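PDB 4L6D: 5-carboxyvanillate decarboxylase from Sphingomonas paucimobilis, which probably removes the carboxylate from 5-carboxyvanillate to give vanillate, as a manganese-dependent carboxy-lyase built on the amidohydrolase fold. Local coordinates for residues Asp28-Val36 against Thr77-Asp85; Ile232-His243 against Leu255-Arg264. All coordinates share one frame; numbering follows the deposited sequence.

Interaction 1. Residues Asp28-Val36 against Thr77-Asp85; sequences DASLDMILV and TAPGVQMFD. With VNL (4-hydroxy-3-methoxybenzoate), chain J.
Met83 reaches toward Asp28 and Ser30 with CG set anti to its carbonyl carbon (chi1 -59°), an extended second torsion and a bend at chi3 (76°), which turns the methyl in among Asp28, Ser30, Asp32 and Met33. Met83 CE comes closest to Asp28 OD2, at 3.4 Å, and also touches Ser30 CB and Met33 SD. The Met83 sulfur touches both Val36 CG2 and Asp32 CB, each at 3.9 Å. Asp28 is also turned inward, its CG opposite the backbone N (chi1 -166°). There OD1 takes the Ser30 N-H from above the carboxylate plane, closing an Asx turn, and OD2 binds His23. A water 2.7 Å from Asp28 OD2 also donates to Met83 O, bridging the two segments beside the methyl.

In this amidohydrolase TIM barrel, Thr77-Asp85 is the loop that follows strand 71-76, and the start of helix 33-40 packs against it near the manganese site. Pro79, behind a cis peptide bond, presents its ring carbons to Leu35 and Val36, with CG 4.2 Å from Val36 CG2. Asp32 lies beside the same proline, but its OD2 forms a salt bridge with Arg176 and its OD1 accepts a hydrogen bond from Ala177 N. Leu35 CD2 rests 3.8 Å from Ala78 O. The methoxy carbon CV of the bound vanillate lies 3.3 Å from Ala78 O and also touches Leu35 CD2.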
loop_
_atom_site.group_PDB
_atom_site.type_symbol
_atom_site.label_atom_id
_atom_site.label_comp_id
_atom_site.label_asym_id
_atom_site.label_seq_id
_atom_site.Cartn_x
_atom_site.Cartn_y
_atom_site.Cartn_z
ATOM N N ASP A 28 -7.032 4.576 -26.670
ATOM C CA ASP A 28 -6.493 5.036 -25.393
ATOM C C ASP A 28 -5.789 3.884 -24.660
ATOM O O ASP A 28 -6.349 2.797 -24.520
ATOM C CB ASP A 28 -7.632 5.593 -24.536
ATOM C CG ASP A 28 -7.142 6.394 -23.346
ATOM O OD1 ASP A 28 -6.005 6.185 -22.868
ATOM O OD2 ASP A 28 -7.920 7.244 -22.873
ATOM N N ALA A 29 -4.559 4.119 -24.209
ATOM C CA ALA A 29 -3.787 3.073 -23.532
ATOM C C ALA A 29 -3.936 3.100 -22.014
ATOM O O ALA A 29 -3.337 2.274 -21.317
ATOM C CB ALA A 29 -2.311 3.161 -23.916
ATOM N N SER A 30 -4.706 4.055 -21.498
ATOM C CA SER A 30 -4.938 4.149 -20.056
ATOM C C SER A 30 -5.451 2.827 -19.501
ATOM O O SER A 30 -6.284 2.179 -20.123
ATOM C CB SER A 30 -5.952 5.248 -19.745
ATOM O OG SER A 30 -6.255 5.267 -18.354
ATOM N N LEU A 31 -4.967 2.437 -18.324
ATOM C CA LEU A 31 -5.401 1.191 -17.709
ATOM C C LEU A 31 -6.888 1.226 -17.345
ATOM O O LEU A 31 -7.510 0.180 -17.178
ATOM C CB LEU A 31 -4.537 0.846 -16.489
ATOM C CG LEU A 31 -4.680 -0.561 -15.899
ATOM C CD1 LEU A 31 -4.206 -1.628 -16.857
ATOM C CD2 LEU A 31 -3.889 -0.633 -14.607
ATOM N N ASP A 32 -7.471 2.421 -17.251
ATOM C CA ASP A 32 -8.912 2.522 -17.028
ATOM C C ASP A 32 -9.732 1.975 -18.182
ATOM O O ASP A 32 -10.926 1.757 -18.024
ATOM C CB ASP A 32 -9.341 3.955 -16.740
ATOM C CG ASP A 32 -8.912 4.406 -15.376
ATOM O OD1 ASP A 32 -9.506 3.943 -14.371
ATOM O OD2 ASP A 32 -7.960 5.198 -15.299
ATOM N N MET A 33 -9.112 1.772 -19.342
ATOM C CA MET A 33 -9.844 1.212 -20.483
ATOM C C MET A 33 -10.381 -0.194 -20.220
ATOM O O MET A 33 -11.327 -0.617 -20.881
ATOM C CB MET A 33 -9.009 1.251 -21.770
ATOM C CG MET A 33 -8.769 2.675 -22.280
ATOM S SD MET A 33 -10.263 3.536 -22.826
ATOM C CE MET A 33 -10.526 2.730 -24.409
ATOM N N ILE A 34 -9.796 -0.908 -19.254
ATOM C CA ILE A 34 -10.326 -2.214 -18.878
ATOM C C ILE A 34 -11.738 -2.049 -18.302
ATOM O O ILE A 34 -12.687 -2.637 -18.816
ATOM C CB ILE A 34 -9.389 -2.965 -17.896
ATOM C CG1 ILE A 34 -8.054 -3.279 -18.580
ATOM C CG2 ILE A 34 -10.050 -4.242 -17.403
ATOM C CD1 ILE A 34 -6.999 -3.911 -17.664
ATOM N N LEU A 35 -11.870 -1.236 -17.258
ATOM C CA LEU A 35 -13.179 -0.876 -16.711
ATOM C C LEU A 35 -14.096 -0.293 -17.785
ATOM O O LEU A 35 -15.263 -0.679 -17.904
ATOM C CB LEU A 35 -13.012 0.166 -15.599
ATOM C CG LEU A 35 -14.283 0.880 -15.141
ATOM C CD1 LEU A 35 -15.144 -0.075 -14.345
ATOM C CD2 LEU A 35 -13.942 2.122 -14.332
ATOM N N VAL A 36 -13.573 0.650 -18.569
ATOM C CA VAL A 36 -14.427 1.382 -19.500
ATOM C C VAL A 36 -15.020 0.447 -20.559
ATOM O O VAL A 36 -16.207 0.527 -20.870
ATOM C CB VAL A 36 -13.700 2.599 -20.109
ATOM C CG1 VAL A 36 -14.506 3.204 -21.244
ATOM C CG2 VAL A 36 -13.448 3.644 -19.018
ATOM N N THR A 77 -19.252 8.406 -10.994
ATOM C CA THR A 77 -18.399 7.231 -10.865
ATOM C C THR A 77 -17.079 7.421 -11.601
ATOM O O THR A 77 -17.020 8.122 -12.610
ATOM C CB THR A 77 -19.146 5.984 -11.391
ATOM O OG1 THR A 77 -18.398 4.809 -11.073
ATOM C CG2 THR A 77 -19.385 6.067 -12.899
ATOM N N ALA A 78 -16.016 6.818 -11.073
ATOM C CA ALA A 78 -14.735 6.828 -11.761
ATOM C C ALA A 78 -14.921 6.214 -13.153
ATOM O O ALA A 78 -15.716 5.287 -13.329
ATOM C CB ALA A 78 -13.712 6.028 -10.959
ATOM N N PRO A 79 -14.189 6.718 -14.157
ATOM C CA PRO A 79 -13.134 7.738 -14.107
ATOM C C PRO A 79 -13.625 9.178 -14.248
ATOM O O PRO A 79 -12.845 10.055 -14.627
ATOM C CB PRO A 79 -12.273 7.370 -15.317
ATOM C CG PRO A 79 -13.286 6.896 -16.322
ATOM C CD PRO A 79 -14.333 6.152 -15.513
ATOM N N GLY A 80 -14.886 9.430 -13.916
ATOM C CA GLY A 80 -15.428 10.775 -14.004
ATOM C C GLY A 80 -15.323 11.321 -15.411
ATOM O O GLY A 80 -15.666 10.622 -16.372
ATOM N N VAL A 81 -14.854 12.562 -15.528
ATOM C CA VAL A 81 -14.665 13.204 -16.825
ATOM C C VAL A 81 -13.193 13.332 -17.183
ATOM O O VAL A 81 -12.834 14.025 -18.136
ATOM C CB VAL A 81 -15.310 14.621 -16.879
ATOM C CG1 VAL A 81 -16.812 14.537 -16.600
ATOM C CG2 VAL A 81 -14.621 15.578 -15.905
ATOM N N GLN A 82 -12.351 12.641 -16.427
ATOM C CA GLN A 82 -10.908 12.834 -16.525
ATOM C C GLN A 82 -10.231 12.190 -17.724
ATOM O O GLN A 82 -9.092 12.531 -18.034
ATOM C CB GLN A 82 -10.235 12.384 -15.232
ATOM C CG GLN A 82 -10.556 13.288 -14.056
ATOM C CD GLN A 82 -10.368 12.570 -12.747
ATOM O OE1 GLN A 82 -11.340 12.184 -12.090
ATOM N NE2 GLN A 82 -9.109 12.377 -12.359
ATOM N N MET A 83 -10.913 11.272 -18.406
ATOM C CA MET A 83 -10.306 10.647 -19.584
ATOM C C MET A 83 -10.461 11.455 -20.873
ATOM O O MET A 83 -9.788 11.177 -21.862
ATOM C CB MET A 83 -10.849 9.239 -19.817
ATOM C CG MET A 83 -10.615 8.304 -18.649
ATOM S SD MET A 83 -10.974 6.595 -19.054
ATOM C CE MET A 83 -9.527 6.175 -20.030
ATOM N N PHE A 84 -11.354 12.442 -20.864
ATOM C CA PHE A 84 -11.677 13.208 -22.063
ATOM C C PHE A 84 -10.679 14.338 -22.311
ATOM O O PHE A 84 -9.898 14.698 -21.430
ATOM C CB PHE A 84 -13.093 13.793 -21.942
ATOM C CG PHE A 84 -14.148 12.775 -21.592
ATOM C CD1 PHE A 84 -14.283 11.615 -22.331
ATOM C CD2 PHE A 84 -14.999 12.978 -20.516
ATOM C CE1 PHE A 84 -15.250 10.679 -22.006
ATOM C CE2 PHE A 84 -15.969 12.040 -20.189
ATOM C CZ PHE A 84 -16.092 10.888 -20.939
ATOM N N ASP A 85 -10.710 14.918 -23.505
ATOM C CA ASP A 85 -9.922 16.124 -23.731
ATOM C C ASP A 85 -10.455 17.252 -22.846
ATOM O O ASP A 85 -11.538 17.132 -22.262
ATOM C CB ASP A 85 -9.915 16.530 -25.205
ATOM C CG ASP A 85 -11.304 16.796 -25.749
ATOM O OD1 ASP A 85 -11.984 17.712 -25.246
ATOM O OD2 ASP A 85 -11.710 16.104 -26.706
HETATM C C1 VNL J . -15.382 -0.909 -8.961
HETATM C CO1 VNL J . -15.522 -0.859 -7.568
HETATM C CO2 VNL J . -15.373 0.268 -9.736
HETATM C CM1 VNL J . -15.665 0.378 -6.914
HETATM C CM2 VNL J . -15.499 1.505 -9.108
HETATM O OM VNL J . -15.500 2.702 -9.776
HETATM C CZ VNL J . -15.657 1.562 -7.651
HETATM C CC VNL J . -15.272 -2.247 -9.644
HETATM C CV VNL J . -15.338 2.733 -11.207
HETATM O O1 VNL J . -15.573 -3.306 -9.030
HETATM O O2 VNL J . -14.939 -2.273 -10.853
HETATM O O3 VNL J . -16.106 2.753 -7.151
HETATM O O HOH W 1 -7.520 9.413 -21.313
#

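Interaction 2. Residues Ile232-His243 against Leu255-Arg264; sequences IPFWLWRLDYMH and LKLKPSEYFR. With VNL (4-hydroxy-3-methoxybenzoate), chain L.
Asp240 turns its carboxylate across the start of helix 259-264, where Pro259 and Ser260 meet it. Helices 236-243 and 259-264 form a pair on the outside of the TIM barrel, their axes 9.0 Å apart at closest and running at 137°. Asp240 OD1 receives the Ser260 N-H through its syn lone pair at 2.8 Å. Ser260 OG, set between its own backbone N and carbonyl carbon (chi1 72°), points to Asp240 OD2, but that bond is tentative because OD2 is crowded in the model.

On one side of this polar link Pro259 CG sits over one face of the His243 ring, 4.0 Å from the centroid, in a CH-pi contact. Leu255 CD1 approaches the same ring obliquely, 3.5 Å from His243 NE2. Toward the other end Ile232 CG2 lies over one face of Phe263, 3.9 Å from the ring centroid; Pro233 CG comes in obliquely, and Leu236 runs crosswise to Phe263, its CD2 near CB.

A vanillate lies beside the pair, its ring at the edge of the Trp237 indole. Arg264 NE binds Val286 O, and NH1 donates to Ser260 OG, tilted 31° from the guanidinium plane, so Ser260 joins Arg264 to Asp240. Arg264 NH2 stands 3.7 Å from vanillate CO1.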
loop_
_atom_site.group_PDB
_atom_site.type_symbol
_atom_site.label_atom_id
_atom_site.label_comp_id
_atom_site.label_asym_id
_atom_site.label_seq_id
_atom_site.Cartn_x
_atom_site.Cartn_y
_atom_site.Cartn_z
ATOM N N ILE A 232 -3.200 4.241 4.070
ATOM C CA ILE A 232 -2.298 5.225 4.669
ATOM C C ILE A 232 -2.337 5.239 6.222
ATOM O O ILE A 232 -1.288 5.389 6.862
ATOM C CB ILE A 232 -2.452 6.629 4.039
ATOM C CG1 ILE A 232 -2.031 6.573 2.564
ATOM C CG2 ILE A 232 -1.640 7.658 4.808
ATOM C CD1 ILE A 232 -2.456 7.775 1.766
ATOM N N PRO A 233 -3.523 5.036 6.844
ATOM C CA PRO A 233 -3.507 5.007 8.313
ATOM C C PRO A 233 -2.568 3.936 8.886
ATOM O O PRO A 233 -2.039 4.105 9.995
ATOM C CB PRO A 233 -4.955 4.669 8.663
ATOM C CG PRO A 233 -5.753 5.301 7.535
ATOM C CD PRO A 233 -4.904 5.067 6.314
ATOM N N PHE A 234 -2.343 2.847 8.150
ATOM C CA PHE A 234 -1.501 1.764 8.650
ATOM C C PHE A 234 -0.032 2.152 8.601
ATOM O O PHE A 234 0.767 1.662 9.404
ATOM C CB PHE A 234 -1.736 0.478 7.836
ATOM C CG PHE A 234 -1.338 -0.783 8.557
ATOM C CD1 PHE A 234 -2.032 -1.183 9.689
ATOM C CD2 PHE A 234 -0.303 -1.583 8.095
ATOM C CE1 PHE A 234 -1.697 -2.347 10.364
ATOM C CE2 PHE A 234 0.040 -2.766 8.764
ATOM C CZ PHE A 234 -0.663 -3.144 9.899
ATOM N N TRP A 235 0.310 3.035 7.658
ATOM C CA TRP A 235 1.709 3.408 7.390
ATOM C C TRP A 235 2.213 4.650 8.133
ATOM O O TRP A 235 3.341 5.090 7.894
ATOM C CB TRP A 235 1.919 3.662 5.896
ATOM C CG TRP A 235 1.855 2.466 4.976
ATOM C CD1 TRP A 235 0.822 2.109 4.148
ATOM C CD2 TRP A 235 2.899 1.508 4.744
ATOM N NE1 TRP A 235 1.156 0.983 3.436
ATOM C CE2 TRP A 235 2.427 0.601 3.769
ATOM C CE3 TRP A 235 4.185 1.331 5.264
ATOM C CZ2 TRP A 235 3.185 -0.475 3.316
ATOM C CZ3 TRP A 235 4.944 0.250 4.811
ATOM C CH2 TRP A 235 4.438 -0.634 3.841
ATOM N N LEU A 236 1.387 5.245 8.994
ATOM C CA LEU A 236 1.723 6.545 9.589
ATOM C C LEU A 236 3.063 6.590 10.319
ATOM O O LEU A 236 3.823 7.545 10.170
ATOM C CB LEU A 236 0.614 7.001 10.549
ATOM C CG LEU A 236 -0.760 7.239 9.908
ATOM C CD1 LEU A 236 -1.766 7.670 10.969
ATOM C CD2 LEU A 236 -0.704 8.257 8.759
ATOM N N TRP A 237 3.343 5.573 11.125
ATOM C CA TRP A 237 4.584 5.607 11.904
ATOM C C TRP A 237 5.830 5.625 11.003
ATOM O O TRP A 237 6.763 6.404 11.219
ATOM C CB TRP A 237 4.635 4.453 12.922
ATOM C CG TRP A 237 5.713 4.647 13.941
ATOM C CD1 TRP A 237 5.595 5.264 15.155
ATOM C CD2 TRP A 237 7.085 4.266 13.818
ATOM N NE1 TRP A 237 6.808 5.278 15.797
ATOM C CE2 TRP A 237 7.742 4.668 15.001
ATOM C CE3 TRP A 237 7.824 3.617 12.826
ATOM C CZ2 TRP A 237 9.103 4.448 15.215
ATOM C CZ3 TRP A 237 9.172 3.394 13.042
ATOM C CH2 TRP A 237 9.802 3.814 14.224
ATOM N N ARG A 238 5.825 4.778 9.982
ATOM C CA ARG A 238 6.941 4.672 9.046
ATOM C C ARG A 238 7.088 5.912 8.168
ATOM O O ARG A 238 8.201 6.355 7.905
ATOM C CB ARG A 238 6.741 3.426 8.186
ATOM C CG ARG A 238 7.851 3.097 7.185
ATOM C CD ARG A 238 7.854 1.590 7.019
ATOM N NE ARG A 238 8.677 1.036 5.943
ATOM C CZ ARG A 238 9.983 0.803 6.032
ATOM N NH1 ARG A 238 10.667 1.171 7.114
ATOM N NH2 ARG A 238 10.622 0.231 5.014
ATOM N N LEU A 239 5.965 6.473 7.718
ATOM C CA LEU A 239 6.009 7.736 6.983
ATOM C C LEU A 239 6.702 8.807 7.824
ATOM O O LEU A 239 7.553 9.541 7.322
ATOM C CB LEU A 239 4.594 8.189 6.609
ATOM C CG LEU A 239 3.938 7.427 5.451
ATOM C CD1 LEU A 239 2.446 7.695 5.440
ATOM C CD2 LEU A 239 4.560 7.842 4.120
ATOM N N ASP A 240 6.358 8.876 9.112
ATOM C CA ASP A 240 6.978 9.859 9.988
ATOM C C ASP A 240 8.442 9.507 10.236
ATOM O O ASP A 240 9.323 10.373 10.194
ATOM C CB ASP A 240 6.260 9.923 11.337
ATOM C CG ASP A 240 4.950 10.672 11.284
ATOM O OD1 ASP A 240 4.633 11.265 10.240
ATOM O OD2 ASP A 240 4.242 10.650 12.311
ATOM N N TYR A 241 8.712 8.238 10.528
ATOM C CA TYR A 241 10.077 7.859 10.860
ATOM C C TYR A 241 11.053 8.186 9.733
ATOM O O TYR A 241 12.139 8.720 9.976
ATOM C CB TYR A 241 10.233 6.380 11.280
ATOM C CG TYR A 241 11.673 6.150 11.681
ATOM C CD1 TYR A 241 12.094 6.420 12.973
ATOM C CD2 TYR A 241 12.640 5.775 10.737
ATOM C CE1 TYR A 241 13.425 6.289 13.336
ATOM C CE2 TYR A 241 13.969 5.643 11.092
ATOM C CZ TYR A 241 14.356 5.899 12.394
ATOM O OH TYR A 241 15.675 5.782 12.761
ATOM N N MET A 242 10.667 7.850 8.504
ATOM C CA MET A 242 11.584 7.969 7.378
ATOM C C MET A 242 11.621 9.362 6.762
ATOM O O MET A 242 12.404 9.612 5.852
ATOM C CB MET A 242 11.247 6.917 6.314
ATOM C CG MET A 242 11.645 5.494 6.731
ATOM S SD MET A 242 13.423 5.422 6.947
ATOM C CE MET A 242 13.696 3.764 7.608
ATOM N N HIS A 243 10.800 10.278 7.264
ATOM C CA HIS A 243 10.733 11.602 6.659
ATOM C C HIS A 243 12.061 12.365 6.744
ATOM O O HIS A 243 12.422 13.087 5.810
ATOM C CB HIS A 243 9.605 12.417 7.281
ATOM C CG HIS A 243 9.282 13.654 6.508
ATOM N ND1 HIS A 243 9.187 14.896 7.095
ATOM C CD2 HIS A 243 9.073 13.844 5.183
ATOM C CE1 HIS A 243 8.900 15.795 6.169
ATOM N NE2 HIS A 243 8.827 15.183 5.000
ATOM N N LEU A 255 8.909 20.449 5.782
ATOM C CA LEU A 255 7.493 20.616 6.077
ATOM C C LEU A 255 7.290 21.155 7.487
ATOM O O LEU A 255 8.101 20.914 8.385
ATOM C CB LEU A 255 6.766 19.272 5.947
ATOM C CG LEU A 255 6.857 18.504 4.623
ATOM C CD1 LEU A 255 5.978 17.262 4.679
ATOM C CD2 LEU A 255 6.451 19.412 3.462
ATOM N N LYS A 256 6.199 21.884 7.679
ATOM C CA LYS A 256 5.895 22.436 8.992
ATOM C C LYS A 256 5.523 21.341 9.993
ATOM O O LYS A 256 5.917 21.411 11.164
ATOM C CB LYS A 256 4.758 23.454 8.873
ATOM C CG LYS A 256 4.387 24.141 10.176
ATOM C CD LYS A 256 3.107 24.970 9.980
ATOM C CE LYS A 256 2.669 25.643 11.277
ATOM N NZ LYS A 256 3.657 26.659 11.746
ATOM N N LEU A 257 4.781 20.336 9.527
ATOM C CA LEU A 257 4.295 19.254 10.381
ATOM C C LEU A 257 4.896 17.927 9.944
ATOM O O LEU A 257 5.555 17.840 8.905
ATOM C CB LEU A 257 2.771 19.133 10.290
ATOM C CG LEU A 257 1.914 20.389 10.505
ATOM C CD1 LEU A 257 0.441 20.037 10.359
ATOM C CD2 LEU A 257 2.174 21.030 11.854
ATOM N N LYS A 258 4.641 16.887 10.726
ATOM C CA LYS A 258 5.008 15.525 10.321
ATOM C C LYS A 258 3.980 14.989 9.321
ATOM O O LYS A 258 2.815 15.398 9.342
ATOM C CB LYS A 258 5.033 14.590 11.537
ATOM C CG LYS A 258 6.026 14.966 12.626
ATOM C CD LYS A 258 5.931 14.012 13.804
ATOM C CE LYS A 258 6.821 14.492 14.949
ATOM N NZ LYS A 258 6.637 13.697 16.201
ATOM N N PRO A 259 4.392 14.054 8.451
ATOM C CA PRO A 259 3.439 13.434 7.515
ATOM C C PRO A 259 2.125 12.971 8.165
ATOM O O PRO A 259 1.052 13.281 7.632
ATOM C CB PRO A 259 4.244 12.264 6.939
ATOM C CG PRO A 259 5.658 12.791 6.937
ATOM C CD PRO A 259 5.781 13.603 8.209
ATOM N N SER A 260 2.191 12.292 9.308
ATOM C CA SER A 260 0.980 11.770 9.941
ATOM C C SER A 260 0.125 12.905 10.482
ATOM O O SER A 260 -1.101 12.772 10.603
ATOM C CB SER A 260 1.318 10.784 11.066
ATOM O OG SER A 260 1.841 11.465 12.196
ATOM N N GLU A 261 0.770 14.025 10.803
ATOM C CA GLU A 261 0.035 15.195 11.277
ATOM C C GLU A 261 -0.770 15.863 10.168
ATOM O O GLU A 261 -1.887 16.313 10.412
ATOM C CB GLU A 261 0.956 16.184 12.006
ATOM C CG GLU A 261 1.486 15.598 13.313
ATOM C CD GLU A 261 2.649 16.362 13.917
ATOM O OE1 GLU A 261 3.228 17.240 13.245
ATOM O OE2 GLU A 261 2.993 16.075 15.088
ATOM N N TYR A 262 -0.221 15.920 8.956
ATOM C CA TYR A 262 -1.046 16.298 7.807
ATOM C C TYR A 262 -2.186 15.322 7.619
ATOM O O TYR A 262 -3.309 15.728 7.310
ATOM C CB TYR A 262 -0.236 16.368 6.510
ATOM C CG TYR A 262 0.788 17.461 6.561
ATOM C CD1 TYR A 262 0.398 18.798 6.544
ATOM C CD2 TYR A 262 2.138 17.164 6.689
ATOM C CE1 TYR A 262 1.325 19.808 6.621
ATOM C CE2 TYR A 262 3.080 18.173 6.773
ATOM C CZ TYR A 262 2.669 19.497 6.743
ATOM O OH TYR A 262 3.592 20.516 6.843
ATOM N N PHE A 263 -1.914 14.026 7.771
ATOM C CA PHE A 263 -2.976 13.075 7.512
ATOM C C PHE A 263 -4.119 13.286 8.507
ATOM O O PHE A 263 -5.280 13.305 8.118
ATOM C CB PHE A 263 -2.483 11.621 7.520
ATOM C CG PHE A 263 -3.465 10.684 6.888
ATOM C CD1 PHE A 263 -3.546 10.583 5.508
ATOM C CD2 PHE A 263 -4.376 9.990 7.658
ATOM C CE1 PHE A 263 -4.477 9.759 4.904
ATOM C CE2 PHE A 263 -5.321 9.156 7.061
ATOM C CZ PHE A 263 -5.369 9.039 5.679
ATOM N N ARG A 264 -3.799 13.506 9.778
ATOM C CA ARG A 264 -4.863 13.700 10.756
ATOM C C ARG A 264 -5.516 15.084 10.639
ATOM O O ARG A 264 -6.720 15.215 10.876
ATOM C CB ARG A 264 -4.352 13.477 12.186
ATOM C CG ARG A 264 -3.931 12.037 12.484
ATOM C CD ARG A 264 -3.540 11.859 13.959
ATOM N NE ARG A 264 -2.642 10.715 14.126
ATOM C CZ ARG A 264 -1.317 10.781 14.045
ATOM N NH1 ARG A 264 -0.713 11.943 13.829
ATOM N NH2 ARG A 264 -0.586 9.685 14.205
HETATM C C1 VNL L . 2.161 6.746 15.389
HETATM C CO1 VNL L . 2.179 7.186 14.052
HETATM C CO2 VNL L . 2.969 7.345 16.380
HETATM C CM1 VNL L . 3.018 8.243 13.662
HETATM C CM2 VNL L . 3.813 8.395 16.019
HETATM O OM VNL L . 4.643 9.054 16.891
HETATM C CZ VNL L . 3.840 8.853 14.619
HETATM C CC VNL L . 1.253 5.617 15.778
HETATM C CV VNL L . 4.670 8.700 18.285
HETATM O O1 VNL L . 0.105 5.518 15.259
HETATM O O2 VNL L . 1.693 4.801 16.629
HETATM O O3 VNL L . 4.773 9.819 14.318
#

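In the fold
Interaction 1 comes first along the chain, and the two lie well apart, with centres about 31 Å and nearest atoms about 16 Å from each other. Both are made by elements that connect strands of one parallel barrel. Helix 33-40 lies between strands 5-11 and 71-76, residues 77-85 lead from strand 71-76 to helix 86-106, and helices 236-249 and 259-266 come between strands 223-225 and 267-270. Each contact borders a different vanillate: interaction 1 reaches the one by the manganese site, interaction 2 one held on the outside. Around interaction 2, Trp235 and Phe234 also meet rings of the second subunit, so that region adjoins the dimer interface, while interaction 1 touches no other protein chain.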